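Local coordinates for terminal oxygenase component of carbazole 1,9a-dioxygenase (Nocardioides aromaticivorans, PDB 3GCF), which probably dihydroxylates carbazole at C1 and the angular C9a, using electrons passed from a ferredoxin through its Rieske [2Fe-2S] cluster to a mononuclear iron(II), at residues Gly168-Val173 with Gln297-Gln302; Asn202-Pro207 with Lys260-Gln265; Asp161-Leu166 with Gln305-Gly310; Trp21-Glu26 with Leu372-Gly377. All coordinates share one frame; numbering follows the deposited sequence.

Contact 1: Gly168-Val173 with Gln297-Gln302; sequences GIRRTV and QHEYFQ
Strands 168-173 and 298-302 run antiparallel, their axes 4.5 Å apart at closest approach, with Ile169-Gln302, Arg171-Tyr300 and Val173-His298 as hydrogen-bonded pairs; one of these bonds, Tyr300 N to Arg171 O, is 2.7 Å long. On the face bearing Arg170, Thr172, Glu299 and Phe301, the Glu299 carboxylate is shared. Glu299 OE2 forms a salt bridge with Arg170 NH1 at 3.0 Å, the nitrogen coming from above the carboxylate plane, while OE1 offers its syn lone pair to Thr172 OG1. Glu299 gets there by a bend at chi2 (73°), which folds the carboxylate back over the neighbouring strand. Arg170 CB sits over the centre of the Phe301 ring in a CH-pi contact, 3.9 Å from its centroid, and the guanidinium reaches on to a second carboxylate, Glu43.

The other face carries Ile169, Arg171, Val173, His298, Tyr300 and Gln302. Arg171 NH2 donates to Gln302 OE1, 2.8 Å away, with the oxygen in the guanidinium plane. A water accepts from Arg171 NE and donates to Tyr300 O and Gln302 OE1, so the bent arginine is fixed at two nitrogens, and Asp335 takes NH1. Val173 CB lies over one face of the His298 ring, 3.8 Å from its centroid.

The Tyr300 side chain lies about 6 Å from the iron(II), and its OH bonds to Glu288. Helices 311-331 and 335-350 pack on this face, touching Ile169, Arg171 and Val173, while strand 285-292 continues the sheet beyond 298-307, leaving 164-173 outermost within the chain.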
# COMPACT_ATOMS: atom_id res chain seq x y z
N GLY A 168 26.30 -20.52 -3.14
CA GLY A 168 25.24 -19.75 -3.75
C GLY A 168 24.75 -18.58 -2.91
O GLY A 168 25.31 -18.27 -1.87
N ILE A 169 23.70 -17.93 -3.41
CA ILE A 169 23.09 -16.80 -2.72
C ILE A 169 21.60 -16.92 -2.96
O ILE A 169 21.16 -17.71 -3.80
CB ILE A 169 23.57 -15.45 -3.28
CG1 ILE A 169 23.27 -15.37 -4.78
CG2 ILE A 169 25.06 -15.26 -3.00
CD1 ILE A 169 23.57 -14.04 -5.41
N ARG A 170 20.83 -16.14 -2.22
CA ARG A 170 19.38 -16.14 -2.37
C ARG A 170 18.93 -14.70 -2.23
O ARG A 170 19.62 -13.89 -1.62
CB ARG A 170 18.71 -17.00 -1.29
CG ARG A 170 18.93 -16.53 0.15
CD ARG A 170 18.41 -17.57 1.15
NE ARG A 170 18.60 -17.19 2.55
CZ ARG A 170 17.70 -16.54 3.28
NH1 ARG A 170 16.53 -16.18 2.76
NH2 ARG A 170 17.97 -16.26 4.55
N ARG A 171 17.78 -14.39 -2.82
CA ARG A 171 17.23 -13.05 -2.75
C ARG A 171 15.73 -13.18 -3.01
O ARG A 171 15.27 -14.18 -3.55
CB ARG A 171 17.87 -12.15 -3.81
CG ARG A 171 17.28 -12.31 -5.21
CD ARG A 171 18.02 -11.48 -6.25
NE ARG A 171 19.16 -12.19 -6.82
CZ ARG A 171 20.00 -11.65 -7.70
NH1 ARG A 171 19.83 -10.40 -8.10
NH2 ARG A 171 21.00 -12.37 -8.19
N THR A 172 15.00 -12.15 -2.62
CA THR A 172 13.55 -12.09 -2.80
C THR A 172 13.22 -11.45 -4.14
O THR A 172 13.86 -10.48 -4.53
CB THR A 172 12.91 -11.25 -1.67
OG1 THR A 172 13.20 -11.87 -0.40
CG2 THR A 172 11.40 -11.14 -1.85
N VAL A 173 12.24 -12.00 -4.85
CA VAL A 173 11.80 -11.48 -6.15
C VAL A 173 10.30 -11.22 -6.06
O VAL A 173 9.55 -12.05 -5.53
CB VAL A 173 12.07 -12.48 -7.29
CG1 VAL A 173 11.56 -11.91 -8.62
CG2 VAL A 173 13.57 -12.77 -7.39
N GLN A 297 5.26 -13.46 -4.50
CA GLN A 297 6.69 -13.35 -4.25
C GLN A 297 7.38 -14.70 -4.13
O GLN A 297 6.75 -15.70 -3.79
CB GLN A 297 6.92 -12.56 -2.95
CG GLN A 297 6.21 -11.22 -2.89
CD GLN A 297 6.18 -10.62 -1.48
OE1 GLN A 297 5.61 -11.20 -0.56
NE2 GLN A 297 6.80 -9.45 -1.32
N HIS A 298 8.67 -14.74 -4.44
CA HIS A 298 9.42 -15.98 -4.29
C HIS A 298 10.86 -15.71 -3.93
O HIS A 298 11.36 -14.60 -4.10
CB HIS A 298 9.34 -16.86 -5.56
CG HIS A 298 10.06 -16.31 -6.75
ND1 HIS A 298 9.47 -15.42 -7.63
CD2 HIS A 298 11.28 -16.58 -7.26
CE1 HIS A 298 10.31 -15.17 -8.62
NE2 HIS A 298 11.41 -15.86 -8.43
N GLU A 299 11.52 -16.73 -3.40
CA GLU A 299 12.92 -16.62 -3.01
C GLU A 299 13.73 -17.30 -4.10
O GLU A 299 13.58 -18.50 -4.35
CB GLU A 299 13.18 -17.30 -1.67
CG GLU A 299 14.57 -17.03 -1.11
CD GLU A 299 14.74 -15.61 -0.58
OE1 GLU A 299 13.79 -14.81 -0.68
OE2 GLU A 299 15.83 -15.30 -0.05
N TYR A 300 14.57 -16.51 -4.76
CA TYR A 300 15.40 -16.98 -5.86
C TYR A 300 16.77 -17.42 -5.34
O TYR A 300 17.53 -16.60 -4.84
CB TYR A 300 15.51 -15.84 -6.87
CG TYR A 300 16.46 -16.02 -8.04
CD1 TYR A 300 16.57 -17.24 -8.71
CD2 TYR A 300 17.21 -14.94 -8.52
CE1 TYR A 300 17.41 -17.38 -9.83
CE2 TYR A 300 18.03 -15.06 -9.63
CZ TYR A 300 18.13 -16.27 -10.28
OH TYR A 300 18.95 -16.37 -11.38
N PHE A 301 17.05 -18.72 -5.45
CA PHE A 301 18.34 -19.27 -5.02
C PHE A 301 19.18 -19.53 -6.27
O PHE A 301 18.68 -20.06 -7.26
CB PHE A 301 18.19 -20.61 -4.29
CG PHE A 301 17.60 -20.52 -2.90
CD1 PHE A 301 16.26 -20.22 -2.71
CD2 PHE A 301 18.40 -20.79 -1.79
CE1 PHE A 301 15.70 -20.20 -1.42
CE2 PHE A 301 17.86 -20.77 -0.49
CZ PHE A 301 16.51 -20.47 -0.31
N GLN A 302 20.45 -19.17 -6.22
CA GLN A 302 21.36 -19.43 -7.32
C GLN A 302 22.51 -20.19 -6.67
O GLN A 302 23.14 -19.67 -5.77
CB GLN A 302 21.89 -18.12 -7.91
CG GLN A 302 20.87 -17.30 -8.64
CD GLN A 302 21.33 -15.88 -8.83
OE1 GLN A 302 21.41 -15.11 -7.87
NE2 GLN A 302 21.65 -15.51 -10.06
O HOH W 1 19.51 -14.97 -5.68

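Contact 2: Asn202-Pro207 with Lys260-Gln265; sequences NRLAFP and KKVAAQ
Lys260 and Leu204 form a single backbone bridge between two loops, just beyond the Schellman motif that ends helix 197-201, with Arg203 as its C-prime residue. Lys260 N donates to Arg203 O at 2.7 Å, and Ala205 N returns a bond to Lys260 O at 3.0 Å, lying in the carbonyl plane.

The close-packed side holds Asn202, Leu204, Phe206 and Val262. Leu204 CD2 meets Val262 CG1 at 3.9 Å, the two side chains crossing at about a right angle, while Val262 CG2 stands at the edge of the Phe206 ring. That ring lies about 4 Å from the side chain of His193, an iron ligand, so the loop backs onto the metal site. Lys260, fully extended beyond CG, runs along the Asn202 backbone until NZ gives a bond to Asn202 OD1 at 2.8 Å; Asp281 supplies the balancing carboxylate and also accepts from Asn202 ND2. An alanine in place of Lys260 is likely to leave Asp281 without its cationic mate and Asn202 OD1 without this donor.

The solvent side is looser. Arg203 is exposed; its NH2 touches Lys260 CE at 3.4 Å, and its NH1 is held by Glu258 O. Lys261 starts away from the other loop, but bends at chi2 and chi3 (75° and -72°) curl the chain back, bringing Lys261 NZ to Ala205 O at 2.9 Å, tilted 31° from the carbonyl plane.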
# COMPACT_ATOMS: atom_id res chain seq x y z
N ASN A 202 33.37 -13.12 -19.76
CA ASN A 202 33.87 -14.49 -19.72
C ASN A 202 34.05 -15.08 -21.12
O ASN A 202 34.04 -16.29 -21.30
CB ASN A 202 32.94 -15.37 -18.87
CG ASN A 202 33.59 -16.67 -18.44
OD1 ASN A 202 34.79 -16.72 -18.19
ND2 ASN A 202 32.79 -17.73 -18.32
N ARG A 203 34.23 -14.20 -22.11
CA ARG A 203 34.45 -14.60 -23.50
C ARG A 203 33.47 -15.64 -23.99
O ARG A 203 33.86 -16.61 -24.64
CB ARG A 203 35.88 -15.14 -23.67
CG ARG A 203 36.97 -14.12 -23.42
CD ARG A 203 38.36 -14.71 -23.67
NE ARG A 203 38.78 -15.66 -22.63
CZ ARG A 203 38.96 -16.96 -22.82
NH1 ARG A 203 38.77 -17.51 -24.02
NH2 ARG A 203 39.36 -17.73 -21.81
N LEU A 204 32.20 -15.45 -23.69
CA LEU A 204 31.18 -16.40 -24.08
C LEU A 204 30.69 -16.26 -25.51
O LEU A 204 30.53 -15.15 -26.02
CB LEU A 204 29.96 -16.28 -23.16
CG LEU A 204 30.10 -16.38 -21.65
CD1 LEU A 204 28.70 -16.32 -21.03
CD2 LEU A 204 30.80 -17.68 -21.26
N ALA A 205 30.47 -17.40 -26.16
CA ALA A 205 29.89 -17.41 -27.50
C ALA A 205 28.45 -17.57 -27.03
O ALA A 205 28.02 -18.67 -26.71
CB ALA A 205 30.34 -18.65 -28.28
N PHE A 206 27.73 -16.46 -26.96
CA PHE A 206 26.36 -16.51 -26.44
C PHE A 206 25.33 -16.09 -27.47
O PHE A 206 25.31 -14.95 -27.92
CB PHE A 206 26.27 -15.62 -25.20
CG PHE A 206 25.15 -15.99 -24.28
CD1 PHE A 206 25.16 -17.21 -23.61
CD2 PHE A 206 24.09 -15.11 -24.06
CE1 PHE A 206 24.12 -17.55 -22.75
CE2 PHE A 206 23.06 -15.45 -23.20
CZ PHE A 206 23.07 -16.67 -22.54
N PRO A 207 24.42 -17.01 -27.83
CA PRO A 207 23.38 -16.72 -28.82
C PRO A 207 22.23 -15.90 -28.26
O PRO A 207 22.10 -15.74 -27.04
CB PRO A 207 22.95 -18.11 -29.27
CG PRO A 207 23.02 -18.89 -28.00
CD PRO A 207 24.33 -18.42 -27.37
N LYS A 260 34.24 -19.25 -24.86
CA LYS A 260 33.74 -20.37 -24.09
C LYS A 260 32.33 -20.76 -24.47
O LYS A 260 31.51 -19.91 -24.83
CB LYS A 260 33.82 -20.04 -22.60
CG LYS A 260 35.21 -19.67 -22.12
CD LYS A 260 35.23 -19.36 -20.63
CE LYS A 260 36.59 -18.86 -20.18
NZ LYS A 260 36.63 -18.70 -18.71
N LYS A 261 32.04 -22.05 -24.37
CA LYS A 261 30.73 -22.58 -24.70
C LYS A 261 30.03 -22.98 -23.40
O LYS A 261 30.59 -23.71 -22.59
CB LYS A 261 30.87 -23.79 -25.62
CG LYS A 261 29.55 -24.38 -26.10
CD LYS A 261 28.87 -23.53 -27.19
CE LYS A 261 28.28 -22.24 -26.64
NZ LYS A 261 27.76 -21.36 -27.73
N VAL A 262 28.81 -22.51 -23.22
CA VAL A 262 28.05 -22.84 -22.02
C VAL A 262 26.64 -23.25 -22.39
O VAL A 262 26.28 -23.27 -23.56
CB VAL A 262 28.01 -21.65 -21.04
CG1 VAL A 262 29.44 -21.29 -20.61
CG2 VAL A 262 27.32 -20.45 -21.68
N ALA A 263 25.84 -23.61 -21.39
CA ALA A 263 24.47 -24.02 -21.63
C ALA A 263 24.33 -25.08 -22.73
O ALA A 263 23.68 -24.85 -23.75
CB ALA A 263 23.61 -22.78 -21.96
N ALA A 264 24.95 -26.23 -22.53
CA ALA A 264 24.86 -27.33 -23.49
C ALA A 264 23.50 -27.98 -23.25
O ALA A 264 22.89 -28.54 -24.16
CB ALA A 264 25.97 -28.34 -23.24
N GLN A 265 23.03 -27.88 -22.01
CA GLN A 265 21.74 -28.44 -21.61
C GLN A 265 21.13 -27.62 -20.49
O GLN A 265 21.84 -27.08 -19.64
CB GLN A 265 21.90 -29.88 -21.10
CG GLN A 265 22.28 -30.91 -22.15
CD GLN A 265 22.37 -32.32 -21.59
OE1 GLN A 265 22.34 -33.30 -22.33
NE2 GLN A 265 22.49 -32.43 -20.27

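Contact 3: Asp161-Leu166 with Gln305-Gly310; sequences DEDTHL and QRKVEG
Gln305 and Thr164 meet through an amide and a hydroxyl, on the face of the strand pair that also bears Leu166. Gln305 CB lies 3.8 Å from Leu166 CG, and Gln305 CG passes Thr164 CB at 3.6 Å. The extended chain then carries Gln305 NE2 to Thr164 OG1 at 3.0 Å, an oxygen tilted 25° from the amide plane, with Gly158 O as a second acceptor. On the other branch, Gln305 OE1 accepts from Tyr287 OH and lies 2.9 Å from a water that also approaches Asp161 OD2.

Thr164 OG1 is gripped twice, since it also donates to Asp161 O at 2.7 Å across the type I turn 161-164. A valine in its place would probably leave Gln305 NE2 short of one acceptor and the turn without its side-chain tie.

The backbones join where His165 and Arg306 exchange bonds, and Val308 N reaches Asp163 O beyond the last strand pair. Arg306 is salt-bridged to Glu320 on helix 311-331. Lys307 crosses Asp163 at a slant, its CE 3.1 Å from Asp163 OD2, while NZ stays farther off. This is an antiparallel strand pair ending in a type I turn on one side and a loop on the other, at the edge of the helix-packed sheet of the Rieske oxygenase catalytic domain.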
# COMPACT_ATOMS: atom_id res chain seq x y z
N ASP A 161 26.12 -34.70 -6.02
CA ASP A 161 27.41 -35.33 -6.31
C ASP A 161 28.41 -35.06 -5.19
O ASP A 161 28.68 -33.91 -4.84
CB ASP A 161 27.98 -34.83 -7.64
CG ASP A 161 27.27 -35.44 -8.84
OD1 ASP A 161 26.36 -36.27 -8.63
OD2 ASP A 161 27.62 -35.09 -9.99
N GLU A 162 28.98 -36.14 -4.65
CA GLU A 162 29.92 -36.05 -3.55
C GLU A 162 31.27 -35.44 -3.91
O GLU A 162 31.97 -34.91 -3.05
CB GLU A 162 30.15 -37.44 -2.93
CG GLU A 162 28.92 -38.34 -2.96
CD GLU A 162 28.87 -39.26 -4.19
OE1 GLU A 162 29.57 -40.30 -4.18
OE2 GLU A 162 28.14 -38.94 -5.16
N ASP A 163 31.65 -35.51 -5.19
CA ASP A 163 32.93 -34.98 -5.63
C ASP A 163 32.81 -33.54 -6.12
O ASP A 163 33.57 -33.10 -6.99
CB ASP A 163 33.51 -35.87 -6.73
CG ASP A 163 32.66 -35.87 -7.98
OD1 ASP A 163 31.44 -35.62 -7.87
OD2 ASP A 163 33.20 -36.15 -9.07
N THR A 164 31.87 -32.80 -5.55
CA THR A 164 31.66 -31.41 -5.93
C THR A 164 31.46 -30.56 -4.69
O THR A 164 31.27 -31.07 -3.58
CB THR A 164 30.40 -31.25 -6.81
OG1 THR A 164 29.23 -31.61 -6.05
CG2 THR A 164 30.49 -32.15 -8.05
N HIS A 165 31.51 -29.25 -4.88
CA HIS A 165 31.29 -28.30 -3.80
C HIS A 165 30.34 -27.26 -4.37
O HIS A 165 30.41 -26.93 -5.56
CB HIS A 165 32.59 -27.63 -3.37
CG HIS A 165 32.47 -26.93 -2.05
ND1 HIS A 165 32.39 -27.61 -0.85
CD2 HIS A 165 32.38 -25.61 -1.75
CE1 HIS A 165 32.24 -26.74 0.13
NE2 HIS A 165 32.24 -25.52 -0.38
N LEU A 166 29.44 -26.75 -3.54
CA LEU A 166 28.47 -25.76 -3.99
C LEU A 166 28.49 -24.49 -3.17
O LEU A 166 28.75 -24.50 -1.97
CB LEU A 166 27.05 -26.36 -3.98
CG LEU A 166 26.75 -27.42 -5.03
CD1 LEU A 166 27.54 -28.69 -4.74
CD2 LEU A 166 25.25 -27.72 -5.05
N GLN A 305 27.91 -25.15 -8.80
CA GLN A 305 28.54 -26.42 -8.46
C GLN A 305 29.85 -26.63 -9.21
O GLN A 305 29.90 -26.57 -10.44
CB GLN A 305 27.59 -27.57 -8.77
CG GLN A 305 28.19 -28.96 -8.58
CD GLN A 305 27.18 -30.05 -8.88
OE1 GLN A 305 26.59 -30.07 -9.96
NE2 GLN A 305 26.97 -30.95 -7.94
N ARG A 306 30.91 -26.90 -8.45
CA ARG A 306 32.23 -27.12 -9.01
C ARG A 306 32.77 -28.49 -8.58
O ARG A 306 32.69 -28.86 -7.41
CB ARG A 306 33.17 -26.02 -8.52
CG ARG A 306 34.66 -26.31 -8.70
CD ARG A 306 35.03 -26.45 -10.16
NE ARG A 306 34.94 -25.18 -10.88
CZ ARG A 306 35.75 -24.15 -10.69
NH1 ARG A 306 36.71 -24.23 -9.78
NH2 ARG A 306 35.62 -23.04 -11.41
N LYS A 307 33.32 -29.23 -9.52
CA LYS A 307 33.89 -30.54 -9.21
C LYS A 307 35.21 -30.27 -8.48
O LYS A 307 35.99 -29.41 -8.90
CB LYS A 307 34.15 -31.33 -10.49
CG LYS A 307 34.53 -32.79 -10.26
CD LYS A 307 34.64 -33.56 -11.58
CE LYS A 307 35.01 -35.02 -11.33
NZ LYS A 307 35.13 -35.81 -12.59
N VAL A 308 35.45 -30.97 -7.38
CA VAL A 308 36.68 -30.79 -6.61
C VAL A 308 37.33 -32.12 -6.25
O VAL A 308 36.66 -33.14 -6.15
CB VAL A 308 36.41 -30.02 -5.30
CG1 VAL A 308 35.86 -28.64 -5.60
CG2 VAL A 308 35.43 -30.80 -4.43
N GLU A 309 38.65 -32.09 -6.06
CA GLU A 309 39.40 -33.30 -5.73
C GLU A 309 39.95 -33.27 -4.30
O GLU A 309 40.45 -34.28 -3.81
CB GLU A 309 40.56 -33.49 -6.71
CG GLU A 309 40.16 -34.13 -8.03
CD GLU A 309 38.97 -33.46 -8.68
OE1 GLU A 309 38.99 -32.21 -8.83
OE2 GLU A 309 38.00 -34.17 -9.04
N GLY A 310 39.85 -32.12 -3.65
CA GLY A 310 40.35 -32.01 -2.29
C GLY A 310 40.10 -30.65 -1.66
O GLY A 310 39.56 -29.75 -2.31
O HOH W 2 27.03 -32.65 -11.28

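Contact 4: Trp21-Glu26 with Leu372-Gly377; sequences WPRYLE and LASERG
Arg23 and Ser374 supply the polar core of this helix-helix contact. Ser374 O accepts from Arg23 NE at 2.9 Å and 153°. The oxygen is tilted 15° from the guanidinium plane. Bends at chi2 and chi3 turn the arginine over the C-terminal end of helix 364-376; how its outer nitrogens sit against Gly377 is doubtful, because NH2 is modelled too close there. Ser374 OG, set anti to N, leans toward the start of helix 22-26 and takes a weak bond from Arg23 N at 3.0 Å, one of the backbone N-H groups of that helix's first turn.

Beside the polar pair the packing is apolar: Ser374 CB rests 3.7 Å from Trp21 CB, and Tyr24 CD1 touches Ala373 CB at 3.8 Å. The phenol of Tyr24 is satisfied elsewhere, its OH bonded to Glu182 and to Trp369 NE1. Arg376 is paired with Asp222, while Arg178 serves the carbonyls of Tyr24 and Leu25. The outcome is a near-perpendicular crossing, 89° between short axes 7.3 Å apart, in which a serine approaches one helix's first turn, an arginine bonds to the Ser374 carbonyl near the other's C-terminal end, and N-terminal helix 22-26 packs on helix 364-376 of the catalytic domain.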
# COMPACT_ATOMS: atom_id res chain seq x y z
N TRP A 21 -3.18 -28.14 -17.74
CA TRP A 21 -2.33 -28.18 -16.55
C TRP A 21 -3.02 -27.46 -15.39
O TRP A 21 -2.48 -26.53 -14.81
CB TRP A 21 -0.97 -27.55 -16.86
CG TRP A 21 -1.05 -26.28 -17.67
CD1 TRP A 21 -1.40 -25.05 -17.22
CD2 TRP A 21 -0.81 -26.14 -19.08
NE1 TRP A 21 -1.40 -24.14 -18.26
CE2 TRP A 21 -1.05 -24.79 -19.41
CE3 TRP A 21 -0.42 -27.03 -20.09
CZ2 TRP A 21 -0.91 -24.30 -20.71
CZ3 TRP A 21 -0.29 -26.54 -21.39
CH2 TRP A 21 -0.53 -25.19 -21.69
N PRO A 22 -4.23 -27.93 -15.03
CA PRO A 22 -5.04 -27.36 -13.95
C PRO A 22 -4.39 -27.25 -12.58
O PRO A 22 -4.49 -26.22 -11.92
CB PRO A 22 -6.27 -28.26 -13.93
CG PRO A 22 -5.71 -29.58 -14.37
CD PRO A 22 -4.82 -29.18 -15.52
N ARG A 23 -3.72 -28.31 -12.14
CA ARG A 23 -3.09 -28.29 -10.83
C ARG A 23 -1.89 -27.35 -10.76
O ARG A 23 -1.51 -26.89 -9.69
CB ARG A 23 -2.69 -29.70 -10.40
CG ARG A 23 -3.88 -30.61 -10.12
CD ARG A 23 -3.58 -31.51 -8.94
NE ARG A 23 -2.30 -32.16 -9.16
CZ ARG A 23 -1.44 -32.50 -8.20
NH1 ARG A 23 -1.71 -32.26 -6.93
NH2 ARG A 23 -0.30 -33.08 -8.54
N TYR A 24 -1.30 -27.06 -11.92
CA TYR A 24 -0.17 -26.15 -11.99
C TYR A 24 -0.72 -24.74 -11.81
O TYR A 24 -0.11 -23.90 -11.14
CB TYR A 24 0.52 -26.26 -13.35
CG TYR A 24 1.70 -25.33 -13.51
CD1 TYR A 24 2.89 -25.55 -12.84
CD2 TYR A 24 1.62 -24.22 -14.36
CE1 TYR A 24 3.99 -24.70 -13.01
CE2 TYR A 24 2.70 -23.37 -14.54
CZ TYR A 24 3.88 -23.62 -13.87
OH TYR A 24 4.97 -22.80 -14.09
N LEU A 25 -1.87 -24.47 -12.41
CA LEU A 25 -2.49 -23.16 -12.30
C LEU A 25 -3.03 -22.93 -10.90
O LEU A 25 -3.13 -21.79 -10.45
CB LEU A 25 -3.63 -23.01 -13.31
CG LEU A 25 -3.26 -23.05 -14.79
CD1 LEU A 25 -4.45 -22.55 -15.60
CD2 LEU A 25 -2.05 -22.18 -15.06
N GLU A 26 -3.38 -24.01 -10.22
CA GLU A 26 -3.92 -23.93 -8.87
C GLU A 26 -2.83 -23.72 -7.82
O GLU A 26 -3.07 -23.13 -6.78
CB GLU A 26 -4.69 -25.21 -8.53
CG GLU A 26 -6.00 -25.37 -9.25
CD GLU A 26 -6.52 -26.80 -9.20
OE1 GLU A 26 -6.43 -27.43 -8.12
OE2 GLU A 26 -7.02 -27.29 -10.23
N LEU A 372 3.77 -31.78 -16.75
CA LEU A 372 4.38 -32.72 -15.83
C LEU A 372 4.16 -32.30 -14.37
O LEU A 372 3.91 -33.15 -13.51
CB LEU A 372 5.88 -32.82 -16.10
CG LEU A 372 6.66 -33.75 -15.18
CD1 LEU A 372 6.30 -35.20 -15.48
CD2 LEU A 372 8.15 -33.52 -15.38
N ALA A 373 4.24 -31.01 -14.11
CA ALA A 373 4.05 -30.48 -12.76
C ALA A 373 2.60 -30.63 -12.30
O ALA A 373 2.33 -30.98 -11.16
CB ALA A 373 4.47 -29.02 -12.70
N SER A 374 1.67 -30.36 -13.21
CA SER A 374 0.26 -30.48 -12.90
C SER A 374 -0.08 -31.93 -12.57
O SER A 374 -0.89 -32.20 -11.68
CB SER A 374 -0.58 -30.00 -14.09
OG SER A 374 -1.96 -30.13 -13.84
N GLU A 375 0.55 -32.86 -13.28
CA GLU A 375 0.30 -34.29 -13.06
C GLU A 375 1.11 -34.92 -11.93
O GLU A 375 0.66 -35.88 -11.32
CB GLU A 375 0.60 -35.09 -14.34
CG GLU A 375 -0.03 -34.55 -15.61
CD GLU A 375 0.41 -35.32 -16.84
OE1 GLU A 375 1.61 -35.67 -16.93
OE2 GLU A 375 -0.44 -35.57 -17.73
N ARG A 376 2.29 -34.39 -11.65
CA ARG A 376 3.13 -34.99 -10.62
C ARG A 376 3.40 -34.21 -9.34
O ARG A 376 3.98 -34.75 -8.40
CB ARG A 376 4.47 -35.41 -11.24
CG ARG A 376 4.34 -36.27 -12.48
CD ARG A 376 3.87 -37.67 -12.15
NE ARG A 376 3.64 -38.44 -13.37
CZ ARG A 376 3.42 -39.75 -13.40
NH1 ARG A 376 3.41 -40.46 -12.28
NH2 ARG A 376 3.20 -40.36 -14.57
N GLY A 377 3.02 -32.93 -9.30
CA GLY A 377 3.24 -32.17 -8.08
C GLY A 377 2.59 -32.96 -6.96
O GLY A 377 1.41 -33.28 -7.05

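Overall arrangement
Contacts 1 and 3 lie on the same two strands, 164-173 and 298-307, at one edge of the seven-stranded antiparallel sheet, their centres 22 Å apart. Contact 2 is nested in the chain between those strands, its centre 24 Å from that of contact 1, and the two approach the iron(II) site through Tyr300 and Phe206. Contact 4 encloses all the others, joining a helix near the N-terminus to the helix near the C-terminus; its centre lies 34 Å from that of contact 3, across the chain's centre. Nested in the order 4, 3, 1, 2, the pairs tie distant sequence together: the ends of the chain meet on the catalytic domain, while the six-stranded sheet belongs to the Rieske part.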